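Local coordinates for protein spindle pole body component (Chaetomium thermophilum, PDB 6L82) that probably binds gamma-tubulin and microtubule minus ends as a GCP5-type subunit, of which this chain is the N-terminal part, at residues A14-L19 with F40-L45; D18-I23 with T32-C37. One frame throughout, in Å; residues are numbered along the deposited sequence.

In the fold
From the N terminus the chain runs down helix 5-23, turns through a short connection that is partly unmodelled, and returns along helix 31-45. Both contacts close this one turn, and they nest: contact 2 (18-23 with 32-37) lies inside contact 1 (14-19 with 40-45), nearer the loop, with D18 and L19 common to both. Their centres are about 8 Å apart, and the V41 CG2 to V20 CG2 contact at 4.1 Å makes the two apolar patches continuous. Together they illustrate how two sequential helices that cross steeply are held together by mainly apolar side chains, with A16 at the nearest approach. Three further helices, 55-71, 75-88 and 96-106, follow in the chain.

Contact 1 (A14-L19 with F40-L45); sequences ALADDL and FVLRSL
A16 and V41 mark the place where the two helical segments come nearest, with CA atoms 6.1 Å apart, and here the segment axes approach to 9.7 Å at 117° between their N-to-C directions. The A16 methyl carries much of the interface. It points across at helix 31-45 and fits the notch between two successive residues, with its CB 3.9 Å from V41 CG1 on one flank and 4.1 Å from L42 CG on the other. In V41, chi1 of 173° sets CG1 opposite its own backbone N, which lays CB and CG1 together alongside the A16 methyl and carries CG1 on toward L19. The same methyl thus serves a second residue one helical turn along helix 5-23, where L19 reaches it with CD2, 4.3 Å from V41 CG1. L42 meets A16 with CG, its CD2 methyl lying almost as near, and it also rests on L9 and L12, earlier on helix 5-23. Behind this face, the S44 hydroxyl donates to F40 O at 2.7 Å, joining the backbone S44 N as a second donor; the two reach the carbonyl from opposite faces of its plane. Farther out lie R43, salt-bridged to D39, and a long, weak ion pair between D17 and R38, while L15, F40 and S44 touch a chain of another protein. No hydrogen bond crosses between the segments, and 157 Å² is buried in total. The contact is purely apolar, so it rests on van der Waals packing and the burial of aliphatic groups, with a small alanine at the point of nearest approach and branched side chains beside it.

Contact 2 (D18-I23 with T32-C37); sequences DLVSAI and TQRDAC
The loop-proximal half of a splayed pair of consecutive helices is closed here by V20, near the C-terminal end of helix 5-23, against C37 and R34 on the first turns of helix 31-45. The CA atoms of V20 and C37 stand 6.5 Å apart, and both side chains set out toward the opposing segment. The valine fork straddles the cysteine methylene: V20 CG2 approaches C37 CB to 3.6 Å, and V20 CG1 reaches the same carbon at 3.9 Å. CG2 also comes within 3.8 Å of the C37 carbonyl carbon, which brings the methyl against the backbone as well as the side chain. The cysteine meets V20 through its carbon and not its sulfur, because chi1 of -67° sets SG opposite the carbonyl carbon and turns it off the line of approach. One turn earlier on the second helix, R34 curls round so that CD alone comes near V20 CG1, at a loose 4.4 Å. Its side chain goes on to touch V24 and P27 in the connecting loop, so one residue spans the helix pair and the turn that joins them. I23, Q33 and D35 also pack against a chain of another protein. In all, 143 Å² is buried between the segments, and no hydrogen bond links them. Valine wedged against a cysteine methylene, with the R34 CD at its edge, exemplifies the apolar core between two consecutive helices joined by a loop, here the first such pair in the N-terminal part of this GCP5 protein.

Contact 1 (A14-L19 with F40-L45)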
loop_
_atom_site.group_PDB
_atom_site.type_symbol
_atom_site.label_atom_id
_atom_site.label_comp_id
_atom_site.label_asym_id
_atom_site.label_seq_id
_atom_site.Cartn_x
_atom_site.Cartn_y
_atom_site.Cartn_z
ATOM N N ALA A 14 1.062 -14.057 8.435
ATOM C CA ALA A 14 2.381 -13.473 8.669
ATOM C C ALA A 14 2.491 -12.078 8.065
ATOM O O ALA A 14 3.173 -11.208 8.621
ATOM C CB ALA A 14 3.477 -14.381 8.102
ATOM N N LEU A 15 1.861 -11.861 6.909
ATOM C CA LEU A 15 1.905 -10.554 6.269
ATOM C C LEU A 15 1.054 -9.532 7.019
ATOM O O LEU A 15 1.412 -8.347 7.074
ATOM C CB LEU A 15 1.459 -10.663 4.806
ATOM C CG LEU A 15 2.345 -11.453 3.843
ATOM C CD1 LEU A 15 1.574 -11.854 2.602
ATOM C CD2 LEU A 15 3.634 -10.672 3.466
ATOM N N ALA A 16 -0.099 -9.947 7.564
ATOM C CA ALA A 16 -0.891 -9.021 8.378
ATOM C C ALA A 16 -0.083 -8.549 9.573
ATOM O O ALA A 16 -0.074 -7.357 9.895
ATOM C CB ALA A 16 -2.193 -9.679 8.842
ATOM N N ASP A 17 0.622 -9.480 10.221
ATOM C CA ASP A 17 1.590 -9.153 11.271
ATOM C C ASP A 17 2.620 -8.131 10.804
ATOM O O ASP A 17 2.974 -7.210 11.550
ATOM C CB ASP A 17 2.332 -10.416 11.743
ATOM C CG ASP A 17 1.504 -11.321 12.632
ATOM O OD1 ASP A 17 1.495 -12.551 12.394
ATOM O OD2 ASP A 17 0.945 -10.829 13.634
ATOM N N ASP A 18 3.203 -8.344 9.616
ATOM C CA ASP A 18 4.181 -7.388 9.093
ATOM C C ASP A 18 3.550 -6.021 8.936
ATOM O O ASP A 18 4.142 -5.003 9.314
ATOM C CB ASP A 18 4.753 -7.849 7.749
ATOM C CG ASP A 18 5.384 -9.243 7.806
ATOM O OD1 ASP A 18 5.667 -9.744 8.917
ATOM O OD2 ASP A 18 5.639 -9.808 6.721
ATOM N N LEU A 19 2.333 -5.981 8.386
ATOM C CA LEU A 19 1.690 -4.703 8.124
ATOM C C LEU A 19 1.486 -3.953 9.430
ATOM O O LEU A 19 1.831 -2.773 9.549
ATOM C CB LEU A 19 0.361 -4.930 7.397
ATOM C CG LEU A 19 -0.163 -3.776 6.542
ATOM C CD1 LEU A 19 0.852 -3.426 5.441
ATOM C CD2 LEU A 19 -1.531 -4.098 5.931
ATOM N N PHE A 40 -8.144 -7.203 12.810
ATOM C CA PHE A 40 -8.782 -6.207 11.952
ATOM C C PHE A 40 -8.302 -6.322 10.512
ATOM O O PHE A 40 -9.091 -6.137 9.577
ATOM C CB PHE A 40 -8.517 -4.794 12.469
ATOM C CG PHE A 40 -8.646 -3.734 11.409
ATOM C CD1 PHE A 40 -9.885 -3.384 10.905
ATOM C CD2 PHE A 40 -7.527 -3.105 10.904
ATOM C CE1 PHE A 40 -10.001 -2.426 9.928
ATOM C CE2 PHE A 40 -7.650 -2.146 9.940
ATOM C CZ PHE A 40 -8.886 -1.807 9.448
ATOM N N VAL A 41 -7.009 -6.609 10.305
ATOM C CA VAL A 41 -6.498 -6.617 8.932
ATOM C C VAL A 41 -7.046 -7.817 8.170
ATOM O O VAL A 41 -7.472 -7.701 7.014
ATOM C CB VAL A 41 -4.961 -6.610 8.901
ATOM C CG1 VAL A 41 -4.500 -6.797 7.475
ATOM C CG2 VAL A 41 -4.417 -5.329 9.468
ATOM N N LEU A 42 -7.051 -8.984 8.808
ATOM C CA LEU A 42 -7.547 -10.189 8.154
ATOM C C LEU A 42 -9.041 -10.103 7.892
ATOM O O LEU A 42 -9.523 -10.571 6.852
ATOM C CB LEU A 42 -7.231 -11.403 9.013
ATOM C CG LEU A 42 -5.734 -11.685 9.105
ATOM C CD1 LEU A 42 -5.471 -12.557 10.310
ATOM C CD2 LEU A 42 -5.294 -12.346 7.838
ATOM N N ARG A 43 -9.785 -9.504 8.822
ATOM C CA ARG A 43 -11.223 -9.354 8.633
ATOM C C ARG A 43 -11.540 -8.393 7.485
ATOM O O ARG A 43 -12.424 -8.669 6.666
ATOM C CB ARG A 43 -11.868 -8.881 9.936
ATOM C CG ARG A 43 -13.152 -9.600 10.281
ATOM C CD ARG A 43 -13.960 -8.796 11.294
ATOM N NE ARG A 43 -13.396 -8.893 12.629
ATOM C CZ ARG A 43 -14.050 -8.539 13.734
ATOM N NH1 ARG A 43 -15.291 -8.064 13.652
ATOM N NH2 ARG A 43 -13.472 -8.667 14.927
ATOM N N SER A 44 -10.824 -7.267 7.394
ATOM C CA SER A 44 -11.137 -6.293 6.345
ATOM C C SER A 44 -10.877 -6.846 4.946
ATOM O O SER A 44 -11.610 -6.517 4.009
ATOM C CB SER A 44 -10.330 -5.009 6.543
ATOM O OG SER A 44 -10.432 -4.565 7.885
ATOM N N LEU A 45 -9.852 -7.684 4.779
ATOM C CA LEU A 45 -9.489 -8.184 3.457
ATOM C C LEU A 45 -10.114 -9.532 3.107
ATOM O O LEU A 45 -9.960 -9.981 1.965
ATOM C CB LEU A 45 -7.969 -8.303 3.344
ATOM C CG LEU A 45 -7.121 -7.137 3.848
ATOM C CD1 LEU A 45 -5.666 -7.564 3.860
ATOM C CD2 LEU A 45 -7.309 -5.905 2.970
#

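Contact 2 (D18-I23 with T32-C37)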
loop_
_atom_site.group_PDB
_atom_site.type_symbol
_atom_site.label_atom_id
_atom_site.label_comp_id
_atom_site.label_asym_id
_atom_site.label_seq_id
_atom_site.Cartn_x
_atom_site.Cartn_y
_atom_site.Cartn_z
ATOM N N ASP A 18 3.203 -8.344 9.616
ATOM C CA ASP A 18 4.181 -7.388 9.093
ATOM C C ASP A 18 3.550 -6.021 8.936
ATOM O O ASP A 18 4.142 -5.003 9.314
ATOM C CB ASP A 18 4.753 -7.849 7.749
ATOM C CG ASP A 18 5.384 -9.243 7.806
ATOM O OD1 ASP A 18 5.667 -9.744 8.917
ATOM O OD2 ASP A 18 5.639 -9.808 6.721
ATOM N N LEU A 19 2.333 -5.981 8.386
ATOM C CA LEU A 19 1.690 -4.703 8.124
ATOM C C LEU A 19 1.486 -3.953 9.430
ATOM O O LEU A 19 1.831 -2.773 9.549
ATOM C CB LEU A 19 0.361 -4.930 7.397
ATOM C CG LEU A 19 -0.163 -3.776 6.542
ATOM C CD1 LEU A 19 0.852 -3.426 5.441
ATOM C CD2 LEU A 19 -1.531 -4.098 5.931
ATOM N N VAL A 20 1.004 -4.657 10.452
ATOM C CA VAL A 20 0.813 -4.032 11.751
ATOM C C VAL A 20 2.148 -3.561 12.312
ATOM O O VAL A 20 2.312 -2.392 12.676
ATOM C CB VAL A 20 0.105 -5.016 12.690
ATOM C CG1 VAL A 20 0.197 -4.536 14.137
ATOM C CG2 VAL A 20 -1.337 -5.214 12.210
ATOM N N SER A 21 3.130 -4.459 12.356
ATOM C CA SER A 21 4.438 -4.129 12.919
ATOM C C SER A 21 5.094 -2.962 12.185
ATOM O O SER A 21 5.678 -2.072 12.814
ATOM C CB SER A 21 5.337 -5.371 12.878
ATOM O OG SER A 21 6.625 -5.087 13.390
ATOM N N ALA A 22 4.991 -2.931 10.854
ATOM C CA ALA A 22 5.628 -1.857 10.099
ATOM C C ALA A 22 4.922 -0.507 10.261
ATOM O O ALA A 22 5.569 0.536 10.132
ATOM C CB ALA A 22 5.695 -2.232 8.620
ATOM N N ILE A 23 3.616 -0.480 10.525
ATOM C CA ILE A 23 2.829 0.756 10.428
ATOM C C ILE A 23 2.423 1.288 11.799
ATOM O O ILE A 23 2.622 2.467 12.094
ATOM C CB ILE A 23 1.587 0.564 9.531
ATOM C CG1 ILE A 23 2.009 0.413 8.080
ATOM C CG2 ILE A 23 0.612 1.739 9.714
ATOM C CD1 ILE A 23 0.884 -0.027 7.192
ATOM N N THR A 32 -1.855 -6.947 23.358
ATOM C CA THR A 32 -3.287 -6.826 23.109
ATOM C C THR A 32 -3.566 -6.015 21.854
ATOM O O THR A 32 -4.292 -6.457 20.956
ATOM C CB THR A 32 -3.947 -6.147 24.306
ATOM O OG1 THR A 32 -3.289 -6.575 25.509
ATOM C CG2 THR A 32 -5.403 -6.523 24.365
ATOM N N GLN A 33 -3.015 -4.805 21.794
ATOM C CA GLN A 33 -3.201 -3.962 20.626
ATOM C C GLN A 33 -2.784 -4.686 19.347
ATOM O O GLN A 33 -3.470 -4.592 18.320
ATOM C CB GLN A 33 -2.417 -2.663 20.824
ATOM C CG GLN A 33 -2.755 -1.955 22.138
ATOM C CD GLN A 33 -1.843 -0.776 22.433
ATOM O OE1 GLN A 33 -0.700 -0.736 21.982
ATOM N NE2 GLN A 33 -2.348 0.195 23.196
ATOM N N ARG A 34 -1.686 -5.447 19.399
ATOM C CA ARG A 34 -1.180 -6.082 18.181
ATOM C C ARG A 34 -2.114 -7.183 17.689
ATOM O O ARG A 34 -2.344 -7.318 16.483
ATOM C CB ARG A 34 0.237 -6.626 18.408
ATOM C CG ARG A 34 1.149 -5.666 19.161
ATOM C CD ARG A 34 1.287 -4.372 18.371
ATOM N NE ARG A 34 1.784 -3.257 19.171
ATOM C CZ ARG A 34 1.769 -1.991 18.764
ATOM N NH1 ARG A 34 1.276 -1.679 17.576
ATOM N NH2 ARG A 34 2.225 -1.032 19.552
ATOM N N ASP A 35 -2.679 -7.976 18.595
ATOM C CA ASP A 35 -3.597 -9.005 18.122
ATOM C C ASP A 35 -4.902 -8.400 17.598
ATOM O O ASP A 35 -5.562 -8.996 16.736
ATOM C CB ASP A 35 -3.853 -10.014 19.239
ATOM C CG ASP A 35 -3.791 -11.453 18.749
ATOM O OD1 ASP A 35 -4.115 -11.676 17.559
ATOM O OD2 ASP A 35 -3.423 -12.356 19.545
ATOM N N ALA A 36 -5.279 -7.207 18.071
ATOM C CA ALA A 36 -6.533 -6.619 17.609
ATOM C C ALA A 36 -6.365 -5.975 16.239
ATOM O O ALA A 36 -7.253 -6.091 15.384
ATOM C CB ALA A 36 -7.056 -5.606 18.632
ATOM N N CYS A 37 -5.224 -5.306 16.017
ATOM C CA CYS A 37 -4.907 -4.757 14.702
ATOM C C CYS A 37 -4.798 -5.863 13.662
ATOM O O CYS A 37 -5.246 -5.720 12.518
ATOM C CB CYS A 37 -3.600 -3.968 14.773
ATOM S SG CYS A 37 -3.652 -2.446 15.758
#